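Local coordinates for protein ethylbenzene dehydrogenase beta-subunit (PDB 2IVF) that holds four iron-sulfur clusters as the ferredoxin-like subunit of a three-chain assembly, probably passing electrons between its partner subunits, at residues H153-A167 with I176-C190. Sequence-based numbering, arbitrary orientation.
Sequences HCTNPACLAACPTGA and IVLVDQERCKGHRHC. With F3S (Fe3-s4 cluster), chain R; SF4 (iron/sulfur cluster), chain S; HEM (protoporphyrin IX containing Fe), chain X.
Val177 and Cys190 pack against His153 and Cys159 in a ferredoxin-like dicluster fold, where cysteines from 153-167 and 176-190 bind an Fe3-S4 cluster while Cys154 and Cys159 hold iron atoms of an iron/sulfur cluster (SF4). At one end, Val177 N donates to His153 ND1 at 3.0 Å and 175°, in the plane of the imidazole. With CG beside its backbone N (chi1 -59°), His153 presents this edge to the strand, and its other nitrogen, NE2, is also hydrogen-bonded. Val177 O accepts from Lys210 NZ, and Val177 CG1 lies 3.8 Å from Cys159 SG.

At the other end, Asp180 N donates to Ala167 O at 2.8 Å. Asp180 OD1 has two backbone donors: Glu182 N, nearly along the C-O axis, closes an Asx turn, and Arg183 N, from above the carboxylate plane, adds the bond of an Asx motif. Asp180 OD2 lies over a face of the Arg183 guanidinium, so that salt bridge rests on charge alone.

Cys163, Cys184 and Cys190 each bind one iron of the Fe3-S4 cluster. Cys184 SG also accepts from Gly186 N. The side chains of His189 and Pro164 cross at about a right angle, and His189 NE2 bonds to a polar side chain of another protein chain. The haem, which also bonds to that chain, sets one propionate, the one with O1D and O2D, beside Thr165 CG2. Lys185, extended beyond CG, brings NZ to both propionates, while His187 NE2 donates to haem O2D at 2.7 Å and 171°. Lys185 NZ donates to haem O2D as well, at 2.8 Å, which would probably stabilise negative charge on this carboxylate.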
loop_
_atom_site.group_PDB
_atom_site.type_symbol
_atom_site.label_atom_id
_atom_site.label_comp_id
_atom_site.label_asym_id
_atom_site.label_seq_id
_atom_site.Cartn_x
_atom_site.Cartn_y
_atom_site.Cartn_z
ATOM N N HIS B 153 6.318 -27.278 -5.514
ATOM C CA HIS B 153 6.955 -28.463 -4.952
ATOM C C HIS B 153 6.262 -29.720 -5.348
ATOM O O HIS B 153 5.891 -30.581 -4.529
ATOM C CB HIS B 153 7.150 -28.301 -3.452
ATOM C CG HIS B 153 7.983 -27.119 -3.135
ATOM N ND1 HIS B 153 9.361 -27.141 -3.227
ATOM C CD2 HIS B 153 7.645 -25.836 -2.858
ATOM C CE1 HIS B 153 9.833 -25.940 -2.960
ATOM N NE2 HIS B 153 8.814 -25.134 -2.719
ATOM N N CYS B 154 6.135 -29.816 -6.673
ATOM C CA CYS B 154 5.387 -30.840 -7.330
ATOM C C CYS B 154 5.765 -32.251 -6.927
ATOM O O CYS B 154 6.914 -32.556 -6.568
ATOM C CB CYS B 154 5.550 -30.658 -8.840
ATOM S SG CYS B 154 5.050 -29.018 -9.385
ATOM N N THR B 155 4.776 -33.124 -7.020
ATOM C CA THR B 155 4.991 -34.569 -6.807
ATOM C C THR B 155 5.680 -35.187 -8.003
ATOM O O THR B 155 6.471 -36.124 -7.865
ATOM C CB THR B 155 3.626 -35.248 -6.613
ATOM O OG1 THR B 155 2.983 -34.673 -5.473
ATOM C CG2 THR B 155 3.767 -36.738 -6.433
ATOM N N ASN B 156 5.380 -34.672 -9.202
ATOM C CA ASN B 156 6.061 -35.134 -10.404
ATOM C C ASN B 156 6.725 -33.953 -11.098
ATOM O O ASN B 156 6.249 -33.507 -12.143
ATOM C CB ASN B 156 5.092 -35.817 -11.329
ATOM C CG ASN B 156 5.754 -36.283 -12.604
ATOM O OD1 ASN B 156 6.879 -36.776 -12.564
ATOM N ND2 ASN B 156 5.080 -36.087 -13.761
ATOM N N PRO B 157 7.802 -33.414 -10.494
ATOM C CA PRO B 157 8.387 -32.150 -10.943
ATOM C C PRO B 157 9.041 -32.255 -12.305
ATOM O O PRO B 157 9.860 -33.164 -12.548
ATOM C CB PRO B 157 9.394 -31.782 -9.851
ATOM C CG PRO B 157 9.576 -32.971 -9.027
ATOM C CD PRO B 157 8.479 -33.973 -9.320
ATOM N N ALA B 158 8.648 -31.360 -13.199
ATOM C CA ALA B 158 9.156 -31.390 -14.560
ATOM C C ALA B 158 10.574 -30.838 -14.590
ATOM O O ALA B 158 11.390 -31.304 -15.360
ATOM C CB ALA B 158 8.261 -30.638 -15.478
ATOM N N CYS B 159 10.846 -29.884 -13.730
ATOM C CA CYS B 159 12.165 -29.291 -13.588
ATOM C C CYS B 159 13.216 -30.345 -13.306
ATOM O O CYS B 159 14.256 -30.403 -13.961
ATOM C CB CYS B 159 12.103 -28.267 -12.475
ATOM S SG CYS B 159 11.570 -28.887 -10.836
ATOM N N LEU B 160 12.945 -31.184 -12.323
ATOM C CA LEU B 160 13.850 -32.278 -11.959
ATOM C C LEU B 160 14.161 -33.219 -13.104
ATOM O O LEU B 160 15.315 -33.634 -13.305
ATOM C CB LEU B 160 13.232 -33.038 -10.807
ATOM C CG LEU B 160 14.018 -34.170 -10.115
ATOM C CD1 LEU B 160 13.412 -34.305 -8.678
ATOM C CD2 LEU B 160 13.934 -35.464 -10.842
ATOM N N ALA B 161 13.110 -33.574 -13.839
ATOM C CA ALA B 161 13.176 -34.499 -14.975
ATOM C C ALA B 161 14.033 -33.927 -16.083
ATOM O O ALA B 161 14.783 -34.641 -16.723
ATOM C CB ALA B 161 11.760 -34.767 -15.514
ATOM N N ALA B 162 13.941 -32.616 -16.239
ATOM C CA ALA B 162 14.612 -31.882 -17.294
ATOM C C ALA B 162 16.128 -31.698 -17.103
ATOM O O ALA B 162 16.853 -31.673 -18.073
ATOM C CB ALA B 162 13.955 -30.499 -17.442
ATOM N N CYS B 163 16.588 -31.516 -15.869
ATOM C CA CYS B 163 18.018 -31.256 -15.646
ATOM C C CYS B 163 18.886 -32.458 -15.953
ATOM O O CYS B 163 18.778 -33.533 -15.323
ATOM C CB CYS B 163 18.276 -30.713 -14.217
ATOM S SG CYS B 163 20.007 -30.434 -13.977
ATOM N N PRO B 164 19.759 -32.315 -16.960
ATOM C CA PRO B 164 20.625 -33.423 -17.353
ATOM C C PRO B 164 21.803 -33.661 -16.407
ATOM O O PRO B 164 22.393 -34.731 -16.432
ATOM C CB PRO B 164 21.149 -32.985 -18.707
ATOM C CG PRO B 164 21.209 -31.508 -18.591
ATOM C CD PRO B 164 20.027 -31.107 -17.759
ATOM N N THR B 165 22.136 -32.664 -15.599
ATOM C CA THR B 165 23.203 -32.755 -14.630
ATOM C C THR B 165 22.697 -33.352 -13.321
ATOM O O THR B 165 23.494 -33.660 -12.473
ATOM C CB THR B 165 23.853 -31.353 -14.379
ATOM O OG1 THR B 165 22.952 -30.509 -13.662
ATOM C CG2 THR B 165 24.147 -30.673 -15.676
ATOM N N GLY B 166 21.371 -33.508 -13.171
ATOM C CA GLY B 166 20.749 -33.989 -11.925
ATOM C C GLY B 166 20.953 -33.078 -10.726
ATOM O O GLY B 166 21.050 -33.557 -9.597
ATOM N N ALA B 167 21.019 -31.768 -10.965
ATOM C CA ALA B 167 21.206 -30.792 -9.906
ATOM C C ALA B 167 19.923 -30.590 -9.106
ATOM O O ALA B 167 19.973 -30.043 -8.013
ATOM C CB ALA B 167 21.670 -29.444 -10.452
ATOM N N ILE B 176 10.220 -30.939 -0.529
ATOM C CA ILE B 176 10.793 -29.697 -1.052
ATOM C C ILE B 176 11.720 -29.996 -2.213
ATOM O O ILE B 176 12.600 -30.906 -2.125
ATOM C CB ILE B 176 11.547 -28.914 0.042
ATOM C CG1 ILE B 176 10.564 -28.497 1.159
ATOM C CG2 ILE B 176 12.199 -27.652 -0.542
ATOM C CD1 ILE B 176 11.265 -27.860 2.409
ATOM N N VAL B 177 11.476 -29.274 -3.313
ATOM C CA VAL B 177 12.244 -29.427 -4.542
ATOM C C VAL B 177 13.298 -28.340 -4.539
ATOM O O VAL B 177 13.012 -27.180 -4.292
ATOM C CB VAL B 177 11.345 -29.329 -5.789
ATOM C CG1 VAL B 177 12.209 -29.387 -7.090
ATOM C CG2 VAL B 177 10.307 -30.434 -5.741
ATOM N N LEU B 178 14.538 -28.737 -4.720
ATOM C CA LEU B 178 15.653 -27.798 -4.653
ATOM C C LEU B 178 16.609 -27.940 -5.836
ATOM O O LEU B 178 16.803 -29.029 -6.374
ATOM C CB LEU B 178 16.455 -28.016 -3.338
ATOM C CG LEU B 178 15.682 -27.684 -2.033
ATOM C CD1 LEU B 178 16.498 -28.175 -0.855
ATOM C CD2 LEU B 178 15.357 -26.186 -1.860
ATOM N N VAL B 179 17.235 -26.826 -6.188
ATOM C CA VAL B 179 18.355 -26.794 -7.145
ATOM C C VAL B 179 19.657 -26.722 -6.346
ATOM O O VAL B 179 19.922 -25.727 -5.672
ATOM C CB VAL B 179 18.300 -25.547 -8.076
ATOM C CG1 VAL B 179 19.566 -25.545 -8.999
ATOM C CG2 VAL B 179 17.016 -25.504 -8.896
ATOM N N ASP B 180 20.451 -27.780 -6.427
ATOM C CA ASP B 180 21.760 -27.841 -5.792
ATOM C C ASP B 180 22.697 -26.823 -6.443
ATOM O O ASP B 180 23.131 -26.996 -7.597
ATOM C CB ASP B 180 22.293 -29.261 -5.932
ATOM C CG ASP B 180 23.700 -29.424 -5.443
ATOM O OD1 ASP B 180 24.464 -28.430 -5.382
ATOM O OD2 ASP B 180 24.053 -30.592 -5.141
ATOM N N GLN B 181 22.963 -25.737 -5.714
ATOM C CA GLN B 181 23.660 -24.596 -6.271
ATOM C C GLN B 181 25.108 -24.900 -6.614
ATOM O O GLN B 181 25.704 -24.180 -7.392
ATOM C CB GLN B 181 23.578 -23.415 -5.313
ATOM C CG GLN B 181 22.165 -22.949 -5.162
ATOM C CD GLN B 181 21.592 -22.488 -6.488
ATOM O OE1 GLN B 181 22.080 -21.495 -7.055
ATOM N NE2 GLN B 181 20.563 -23.198 -7.003
ATOM N N GLU B 182 25.676 -25.956 -6.040
ATOM C CA GLU B 182 27.041 -26.362 -6.373
ATOM C C GLU B 182 27.132 -27.151 -7.679
ATOM O O GLU B 182 28.132 -27.075 -8.380
ATOM C CB GLU B 182 27.638 -27.238 -5.262
ATOM C CG GLU B 182 27.752 -26.526 -3.937
ATOM C CD GLU B 182 28.445 -27.346 -2.839
ATOM O OE1 GLU B 182 28.896 -28.495 -3.104
ATOM O OE2 GLU B 182 28.555 -26.805 -1.700
ATOM N N ARG B 183 26.126 -27.960 -7.970
ATOM C CA ARG B 183 26.137 -28.826 -9.153
ATOM C C ARG B 183 25.514 -28.106 -10.365
ATOM O O ARG B 183 25.833 -28.423 -11.506
ATOM C CB ARG B 183 25.368 -30.104 -8.808
ATOM C CG ARG B 183 25.322 -31.223 -9.836
ATOM C CD ARG B 183 24.911 -32.600 -9.162
ATOM N NE ARG B 183 23.785 -32.449 -8.200
ATOM C CZ ARG B 183 23.645 -33.112 -7.037
ATOM N NH1 ARG B 183 24.570 -33.983 -6.628
ATOM N NH2 ARG B 183 22.574 -32.890 -6.266
ATOM N N CYS B 184 24.623 -27.144 -10.109
ATOM C CA CYS B 184 23.922 -26.416 -11.176
ATOM C C CYS B 184 24.922 -25.718 -12.100
ATOM O O CYS B 184 25.851 -25.057 -11.642
ATOM C CB CYS B 184 22.947 -25.380 -10.620
ATOM S SG CYS B 184 22.015 -24.512 -11.923
ATOM N N LYS B 185 24.718 -25.909 -13.405
ATOM C CA LYS B 185 25.580 -25.345 -14.444
ATOM C C LYS B 185 24.843 -24.256 -15.220
ATOM O O LYS B 185 25.363 -23.770 -16.199
ATOM C CB LYS B 185 25.976 -26.445 -15.398
ATOM C CG LYS B 185 26.797 -27.542 -14.740
ATOM C CD LYS B 185 27.109 -28.594 -15.742
ATOM C CE LYS B 185 27.920 -29.721 -15.169
ATOM N NZ LYS B 185 28.385 -30.577 -16.282
ATOM N N GLY B 186 23.601 -23.953 -14.845
ATOM C CA GLY B 186 22.816 -22.929 -15.524
ATOM C C GLY B 186 22.349 -23.343 -16.926
ATOM O O GLY B 186 22.150 -22.496 -17.807
ATOM N N HIS B 187 22.191 -24.649 -17.165
ATOM C CA HIS B 187 21.698 -25.109 -18.462
ATOM C C HIS B 187 20.288 -24.597 -18.773
ATOM O O HIS B 187 19.905 -24.433 -19.928
ATOM C CB HIS B 187 21.698 -26.642 -18.544
ATOM C CG HIS B 187 23.049 -27.276 -18.480
ATOM N ND1 HIS B 187 24.193 -26.691 -18.996
ATOM C CD2 HIS B 187 23.418 -28.515 -18.058
ATOM C CE1 HIS B 187 25.207 -27.528 -18.849
ATOM N NE2 HIS B 187 24.762 -28.646 -18.297
ATOM N N ARG B 188 19.482 -24.381 -17.742
ATOM C CA ARG B 188 18.110 -23.815 -17.895
ATOM C C ARG B 188 17.089 -24.678 -18.668
ATOM O O ARG B 188 15.998 -24.215 -19.015
ATOM C CB ARG B 188 18.197 -22.400 -18.452
ATOM C CG ARG B 188 18.678 -21.414 -17.414
ATOM C CD ARG B 188 19.098 -20.133 -18.153
ATOM N NE ARG B 188 20.447 -20.221 -18.654
ATOM C CZ ARG B 188 21.019 -19.317 -19.440
ATOM N NH1 ARG B 188 20.364 -18.242 -19.850
ATOM N NH2 ARG B 188 22.271 -19.496 -19.795
ATOM N N HIS B 189 17.372 -25.967 -18.814
ATOM C CA HIS B 189 16.347 -26.902 -19.314
ATOM C C HIS B 189 15.195 -26.965 -18.330
ATOM O O HIS B 189 14.028 -27.020 -18.740
ATOM C CB HIS B 189 16.949 -28.298 -19.513
ATOM C CG HIS B 189 18.129 -28.297 -20.401
ATOM N ND1 HIS B 189 18.052 -27.910 -21.718
ATOM C CD2 HIS B 189 19.415 -28.649 -20.182
ATOM C CE1 HIS B 189 19.254 -28.001 -22.263
ATOM N NE2 HIS B 189 20.095 -28.454 -21.356
ATOM N N CYS B 190 15.528 -26.920 -17.037
ATOM C CA CYS B 190 14.549 -26.935 -15.940
ATOM C C CYS B 190 13.616 -25.785 -16.044
ATOM O O CYS B 190 12.431 -25.918 -15.795
ATOM C CB CYS B 190 15.251 -26.876 -14.583
ATOM S SG CYS B 190 16.342 -25.396 -14.394
HETATM FE FE1 F3S R . 20.868 -25.894 -13.361
HETATM FE FE3 F3S R . 20.021 -28.196 -14.380
HETATM FE FE4 F3S R . 18.455 -26.160 -14.505
HETATM S S1 F3S R . 22.074 -27.301 -14.543
HETATM S S2 F3S R . 19.792 -24.358 -14.556
HETATM S S3 F3S R . 19.227 -27.123 -12.670
HETATM S S4 F3S R . 18.732 -27.658 -16.115
HETATM FE FE1 SF4 S . 8.098 -25.951 -11.426
HETATM FE FE2 SF4 S . 9.660 -27.828 -10.446
HETATM FE FE3 SF4 S . 6.958 -27.906 -9.970
HETATM FE FE4 SF4 S . 8.481 -25.976 -8.753
HETATM S S1 SF4 S . 8.615 -28.264 -8.436
HETATM S S2 SF4 S . 6.478 -25.683 -9.862
HETATM S S3 SF4 S . 10.061 -25.607 -10.333
HETATM S S4 SF4 S . 8.003 -28.178 -12.007
HETATM C CHA HEM X . 27.866 -31.794 -21.527
HETATM C CHB HEM X . 31.713 -32.072 -24.444
HETATM C CHC HEM X . 29.527 -35.316 -27.304
HETATM C CHD HEM X . 25.623 -34.898 -24.466
HETATM C C1A HEM X . 29.100 -31.617 -22.081
HETATM C C2A HEM X . 30.130 -30.780 -21.539
HETATM C C3A HEM X . 31.202 -30.863 -22.343
HETATM C C4A HEM X . 30.863 -31.747 -23.419
HETATM C CMA HEM X . 32.553 -30.142 -22.183
HETATM C CAA HEM X . 29.971 -29.965 -20.239
HETATM C CBA HEM X . 29.173 -28.704 -20.505
HETATM C CGA HEM X . 29.076 -27.955 -19.210
HETATM O O1A HEM X . 29.615 -28.421 -18.168
HETATM O O2A HEM X . 28.455 -26.877 -19.222
HETATM C C1B HEM X . 31.453 -32.922 -25.488
HETATM C C2B HEM X . 32.337 -33.177 -26.602
HETATM C C3B HEM X . 31.739 -34.075 -27.393
HETATM C C4B HEM X . 30.464 -34.424 -26.806
HETATM C CMB HEM X . 33.699 -32.481 -26.803
HETATM C CAB HEM X . 32.271 -34.642 -28.714
HETATM C CBB HEM X . 32.054 -35.901 -29.080
HETATM C C1C HEM X . 28.253 -35.443 -26.813
HETATM C C2C HEM X . 27.147 -36.098 -27.480
HETATM C C3C HEM X . 26.071 -35.954 -26.670
HETATM C C4C HEM X . 26.475 -35.190 -25.512
HETATM C CMC HEM X . 27.239 -36.844 -28.834
HETATM C CAC HEM X . 24.629 -36.471 -26.845
HETATM C CBC HEM X . 24.385 -37.643 -27.430
HETATM C C1D HEM X . 25.874 -34.075 -23.420
HETATM C C2D HEM X . 24.916 -33.833 -22.370
HETATM C C3D HEM X . 25.629 -32.852 -21.440
HETATM C C4D HEM X . 26.915 -32.611 -22.048
HETATM C CMD HEM X . 23.502 -34.467 -22.241
HETATM C CAD HEM X . 25.150 -32.214 -20.136
HETATM C CBD HEM X . 25.711 -33.014 -18.971
HETATM C CGD HEM X . 26.043 -32.145 -17.802
HETATM O O1D HEM X . 26.149 -32.709 -16.685
HETATM O O2D HEM X . 26.216 -30.920 -17.989
HETATM N NA HEM X . 29.573 -32.200 -23.231
HETATM N NB HEM X . 30.336 -33.708 -25.638
HETATM N NC HEM X . 27.816 -34.888 -25.615
HETATM N ND HEM X . 27.036 -33.340 -23.207
HETATM FE FE HEM X . 28.709 -33.558 -24.404
#